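Local structure of geranyltranstransferase (Legionella pneumophila subsp. pneumophila, 3LOM) at residues E206-E209 with Q210-S213; A277-S280 with L281-F284. The protein probably makes farnesyl diphosphate, and perhaps geranylgeranyl diphosphate, by magnesium-dependent condensation of prenyl diphosphates. One frame throughout, in Å; residues are numbered along the deposited sequence.

Contact 1. Residues E206-E209 with Q210-S213; sequences EVSE and QIKS
Lys212 reaches back from the first turn of helix 209-236 across the residues that lead into it, and its aliphatic chain touches several of them in turn. CB lies near two carbonyl oxygens, those of Ser208 and Glu209. CG passes closer to the first, 3.5 Å from Ser208 O. CD comes to 4.1 Å from OE1 of Glu209, whose chain bends at chi2 (-88°) and brings the carboxylate round to the lysine. CE then meets Val207, lying 3.5 Å from its carbonyl O and against its CB. NZ ends in the neighbourhood of the same carbonyl. The 4.4 Å between Lys212 NZ and Glu209 OE2 is too wide for a salt bridge, although the opposite charges may still attract. Beyond CG every torsion of the lysine is close to 180°, and this straight run carries the chain as far back as Val207.

Ser208 is the N-cap. Its OG accepts a weak bond from Ile211 N at 3.3 Å, and its carbonyl O receives Lys212 N at 3.1 Å, nearly straight at 174°. Ile211 N also makes a weak, bent approach to this carbonyl. The next turn is closed by Ser213 N on Glu209 O. Val207 CG1 and Ile211 CG2 meet at 4.2 Å, the two side chains crossing at about a right angle. Counted from the cap, Val207 and the aliphatic part of Lys212 occupy the N' and N4 positions of a hydrophobic staple.

The cap stands at the protein surface, after the loop from helix 178-201. Val207 and Lys212 both pack on Leu201 at the end of that helix, whereas Ile211 turns to Ile65, Leu283 and Phe284.

Contact 2. Residues A277-S280 with L281-F284; sequences AMDS and LRLF
Leu281 folds back over carbonyls in the C-terminal part of helix 263-279, and this is the buried side of the contact. Its CG lies 3.7 Å from Ala277 O; CD1 is equally near that oxygen and also approaches Met278 O. The first torsion, -43°, sets CG beside the leucine's own backbone N and thus over the preceding turn. Ala277 and Leu281 are both buried and both pack on Tyr218 of helix 209-236. Ser280 adds a polar tie: its OG is hydrogen-bonded to Ala214 O of the same helix.

The backbone bonds show the regular helix giving way. Leu281 N bonds to Met278 O, three residues back, at a weak 3.4 Å although the angle is 166°, and the bond from Ser280 N to Ala277 O is likewise weak and of the i to i-3 kind. Such bonds characterise a helix running into a turn, here the turn that starts the connection to helix 289-303 in this largely helical prenyl synthase fold. Farther on, Phe284 N bonds to Leu281 O at 3.0 Å, and the CA of Leu281 sits at the edge of the phenylalanine ring, in its plane.

The other side faces solvent, with Arg282 exposed. Arg282 CG lies 3.5 Å from Asp279 O, and CD follows closely. The two side chains lie alongside each other and point the same way, but the tip is held more loosely: Arg282 NH1 is 3.8 Å from Asp279 OD2, a long salt bridge, with the carboxylate and guanidinium planes turned 67° apart.

Contact 1 precedes contact 2 along the chain: 206-213 begins helix 209-236, whereas 277-284 runs from helix 263-279 into the loop before helix 289-303. Their centres are about 14 Å apart, on the same side of the chain's centre, and both belong to the polyprenyl synthetase part of the chain. They touch directly through packing contacts. Two are apolar, Ile211 CD1 lying 3.7 Å from Phe284 CE1 and 3.9 Å from Leu283 CD2; separately, Gln210 O approaches Leu283 CD1 at 3.5 Å. The first turn of helix 209-236 thus meets the loop that follows helix 263-279, joining two connections at one end of the helical bundle.

Contact 1. Residues E206-E209 with Q210-S213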
loop_
_atom_site.group_PDB
_atom_site.type_symbol
_atom_site.label_atom_id
_atom_site.label_comp_id
_atom_site.label_asym_id
_atom_site.label_seq_id
_atom_site.Cartn_x
_atom_site.Cartn_y
_atom_site.Cartn_z
ATOM N N GLU A 206 -13.706 -17.887 -18.141
ATOM C CA GLU A 206 -13.211 -19.075 -18.840
ATOM C C GLU A 206 -12.266 -18.707 -19.983
ATOM O O GLU A 206 -12.579 -18.953 -21.152
ATOM C CB GLU A 206 -14.377 -19.919 -19.387
ATOM C CG GLU A 206 -15.458 -20.320 -18.377
ATOM C CD GLU A 206 -15.127 -21.589 -17.602
ATOM O OE1 GLU A 206 -15.795 -22.617 -17.842
ATOM O OE2 GLU A 206 -14.207 -21.563 -16.755
ATOM N N VAL A 207 -11.118 -18.119 -19.649
ATOM C CA VAL A 207 -10.089 -17.839 -20.658
ATOM C C VAL A 207 -9.355 -19.132 -20.984
ATOM O O VAL A 207 -9.094 -19.944 -20.090
ATOM C CB VAL A 207 -9.036 -16.801 -20.195
ATOM C CG1 VAL A 207 -8.688 -15.867 -21.349
ATOM C CG2 VAL A 207 -9.516 -16.010 -18.986
ATOM N N SER A 208 -9.024 -19.323 -22.260
ATOM C CA SER A 208 -8.330 -20.535 -22.689
ATOM C C SER A 208 -6.850 -20.489 -22.309
ATOM O O SER A 208 -6.227 -19.423 -22.332
ATOM C CB SER A 208 -8.492 -20.760 -24.193
ATOM O OG SER A 208 -7.391 -20.233 -24.908
ATOM N N GLU A 209 -6.301 -21.659 -21.981
ATOM C CA GLU A 209 -4.919 -21.800 -21.510
ATOM C C GLU A 209 -3.860 -21.450 -22.556
ATOM O O GLU A 209 -2.721 -21.131 -22.213
ATOM C CB GLU A 209 -4.683 -23.218 -20.979
ATOM C CG GLU A 209 -5.377 -23.516 -19.650
ATOM C CD GLU A 209 -4.540 -23.146 -18.429
ATOM O OE1 GLU A 209 -3.447 -22.559 -18.587
ATOM O OE2 GLU A 209 -4.981 -23.454 -17.300
ATOM N N GLN A 210 -4.248 -21.505 -23.827
ATOM C CA GLN A 210 -3.361 -21.186 -24.940
ATOM C C GLN A 210 -3.248 -19.677 -25.099
ATOM O O GLN A 210 -2.234 -19.169 -25.583
ATOM C CB GLN A 210 -3.871 -21.822 -26.240
ATOM C CG GLN A 210 -3.693 -23.348 -26.331
ATOM C CD GLN A 210 -4.647 -24.138 -25.429
ATOM O OE1 GLN A 210 -4.215 -24.978 -24.637
ATOM N NE2 GLN A 210 -5.945 -23.862 -25.541
ATOM N N ILE A 211 -4.307 -18.975 -24.698
ATOM C CA ILE A 211 -4.323 -17.513 -24.666
ATOM C C ILE A 211 -3.503 -17.009 -23.473
ATOM O O ILE A 211 -2.606 -16.180 -23.649
ATOM C CB ILE A 211 -5.784 -16.941 -24.643
ATOM C CG1 ILE A 211 -6.528 -17.235 -25.959
ATOM C CG2 ILE A 211 -5.796 -15.444 -24.352
ATOM C CD1 ILE A 211 -5.814 -16.803 -27.244
ATOM N N LYS A 212 -3.812 -17.533 -22.282
ATOM C CA LYS A 212 -3.090 -17.236 -21.037
ATOM C C LYS A 212 -1.578 -17.332 -21.200
ATOM O O LYS A 212 -0.856 -16.376 -20.922
ATOM C CB LYS A 212 -3.536 -18.179 -19.914
ATOM C CG LYS A 212 -4.959 -17.957 -19.409
ATOM C CD LYS A 212 -5.281 -18.916 -18.271
ATOM C CE LYS A 212 -6.709 -18.742 -17.786
ATOM N NZ LYS A 212 -7.023 -19.644 -16.642
ATOM N N SER A 213 -1.119 -18.480 -21.690
ATOM C CA SER A 213 0.302 -18.744 -21.914
ATOM C C SER A 213 0.953 -17.829 -22.957
ATOM O O SER A 213 2.153 -17.554 -22.877
ATOM C CB SER A 213 0.504 -20.209 -22.309
ATOM O OG SER A 213 1.678 -20.369 -23.084
#

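Contact 2. Residues A277-S280 with L281-F284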
loop_
_atom_site.group_PDB
_atom_site.type_symbol
_atom_site.label_atom_id
_atom_site.label_comp_id
_atom_site.label_asym_id
_atom_site.label_seq_id
_atom_site.Cartn_x
_atom_site.Cartn_y
_atom_site.Cartn_z
ATOM N N ALA A 277 9.028 -12.412 -28.158
ATOM C CA ALA A 277 7.864 -11.598 -27.793
ATOM C C ALA A 277 6.903 -11.373 -28.973
ATOM O O ALA A 277 5.689 -11.543 -28.816
ATOM C CB ALA A 277 8.303 -10.272 -27.176
ATOM N N MET A 278 7.457 -11.017 -30.139
ATOM C CA MET A 278 6.700 -10.868 -31.399
ATOM C C MET A 278 5.907 -12.123 -31.764
ATOM O O MET A 278 4.704 -12.059 -32.029
ATOM C CB MET A 278 7.644 -10.551 -32.563
ATOM C CG MET A 278 8.314 -9.200 -32.519
ATOM S SD MET A 278 7.175 -7.833 -32.722
ATOM C CE MET A 278 8.359 -6.549 -33.093
ATOM N N ASP A 279 6.601 -13.261 -31.753
ATOM C CA ASP A 279 6.058 -14.555 -32.170
ATOM C C ASP A 279 4.986 -15.119 -31.242
ATOM O O ASP A 279 4.238 -16.023 -31.626
ATOM C CB ASP A 279 7.194 -15.573 -32.320
ATOM C CG ASP A 279 8.047 -15.330 -33.560
ATOM O OD1 ASP A 279 8.250 -14.158 -33.955
ATOM O OD2 ASP A 279 8.521 -16.327 -34.142
ATOM N N SER A 280 4.914 -14.578 -30.029
ATOM C CA SER A 280 3.971 -15.036 -29.008
ATOM C C SER A 280 2.528 -14.597 -29.279
ATOM O O SER A 280 1.586 -15.160 -28.713
ATOM C CB SER A 280 4.422 -14.533 -27.630
ATOM O OG SER A 280 3.684 -15.146 -26.589
ATOM N N LEU A 281 2.364 -13.603 -30.148
ATOM C CA LEU A 281 1.063 -12.980 -30.392
ATOM C C LEU A 281 0.427 -13.431 -31.707
ATOM O O LEU A 281 -0.650 -12.955 -32.082
ATOM C CB LEU A 281 1.205 -11.456 -30.385
ATOM C CG LEU A 281 2.074 -10.854 -29.279
ATOM C CD1 LEU A 281 2.751 -9.593 -29.781
ATOM C CD2 LEU A 281 1.275 -10.607 -27.994
ATOM N N ARG A 282 1.091 -14.365 -32.389
ATOM C CA ARG A 282 0.654 -14.846 -33.704
ATOM C C ARG A 282 -0.616 -15.700 -33.650
ATOM O O ARG A 282 -1.237 -15.956 -34.682
ATOM C CB ARG A 282 1.786 -15.599 -34.399
ATOM C CG ARG A 282 3.002 -14.735 -34.681
ATOM C CD ARG A 282 4.144 -15.567 -35.218
ATOM N NE ARG A 282 3.989 -15.884 -36.634
ATOM C CZ ARG A 282 4.794 -16.696 -37.313
ATOM N NH1 ARG A 282 5.816 -17.287 -36.705
ATOM N NH2 ARG A 282 4.574 -16.921 -38.602
ATOM N N LEU A 283 -0.994 -16.122 -32.445
ATOM C CA LEU A 283 -2.288 -16.751 -32.193
ATOM C C LEU A 283 -3.430 -15.756 -32.445
ATOM O O LEU A 283 -4.496 -16.135 -32.928
ATOM C CB LEU A 283 -2.349 -17.270 -30.753
ATOM C CG LEU A 283 -3.014 -18.621 -30.450
ATOM C CD1 LEU A 283 -2.565 -19.139 -29.088
ATOM C CD2 LEU A 283 -4.543 -18.583 -30.533
ATOM N N PHE A 284 -3.194 -14.487 -32.116
ATOM C CA PHE A 284 -4.180 -13.422 -32.304
ATOM C C PHE A 284 -4.181 -12.911 -33.744
ATOM O O PHE A 284 -5.223 -12.505 -34.264
ATOM C CB PHE A 284 -3.919 -12.264 -31.334
ATOM C CG PHE A 284 -3.773 -12.687 -29.893
ATOM C CD1 PHE A 284 -4.895 -12.897 -29.096
ATOM C CD2 PHE A 284 -2.507 -12.860 -29.329
ATOM C CE1 PHE A 284 -4.760 -13.284 -27.764
ATOM C CE2 PHE A 284 -2.361 -13.249 -28.001
ATOM C CZ PHE A 284 -3.491 -13.460 -27.215
#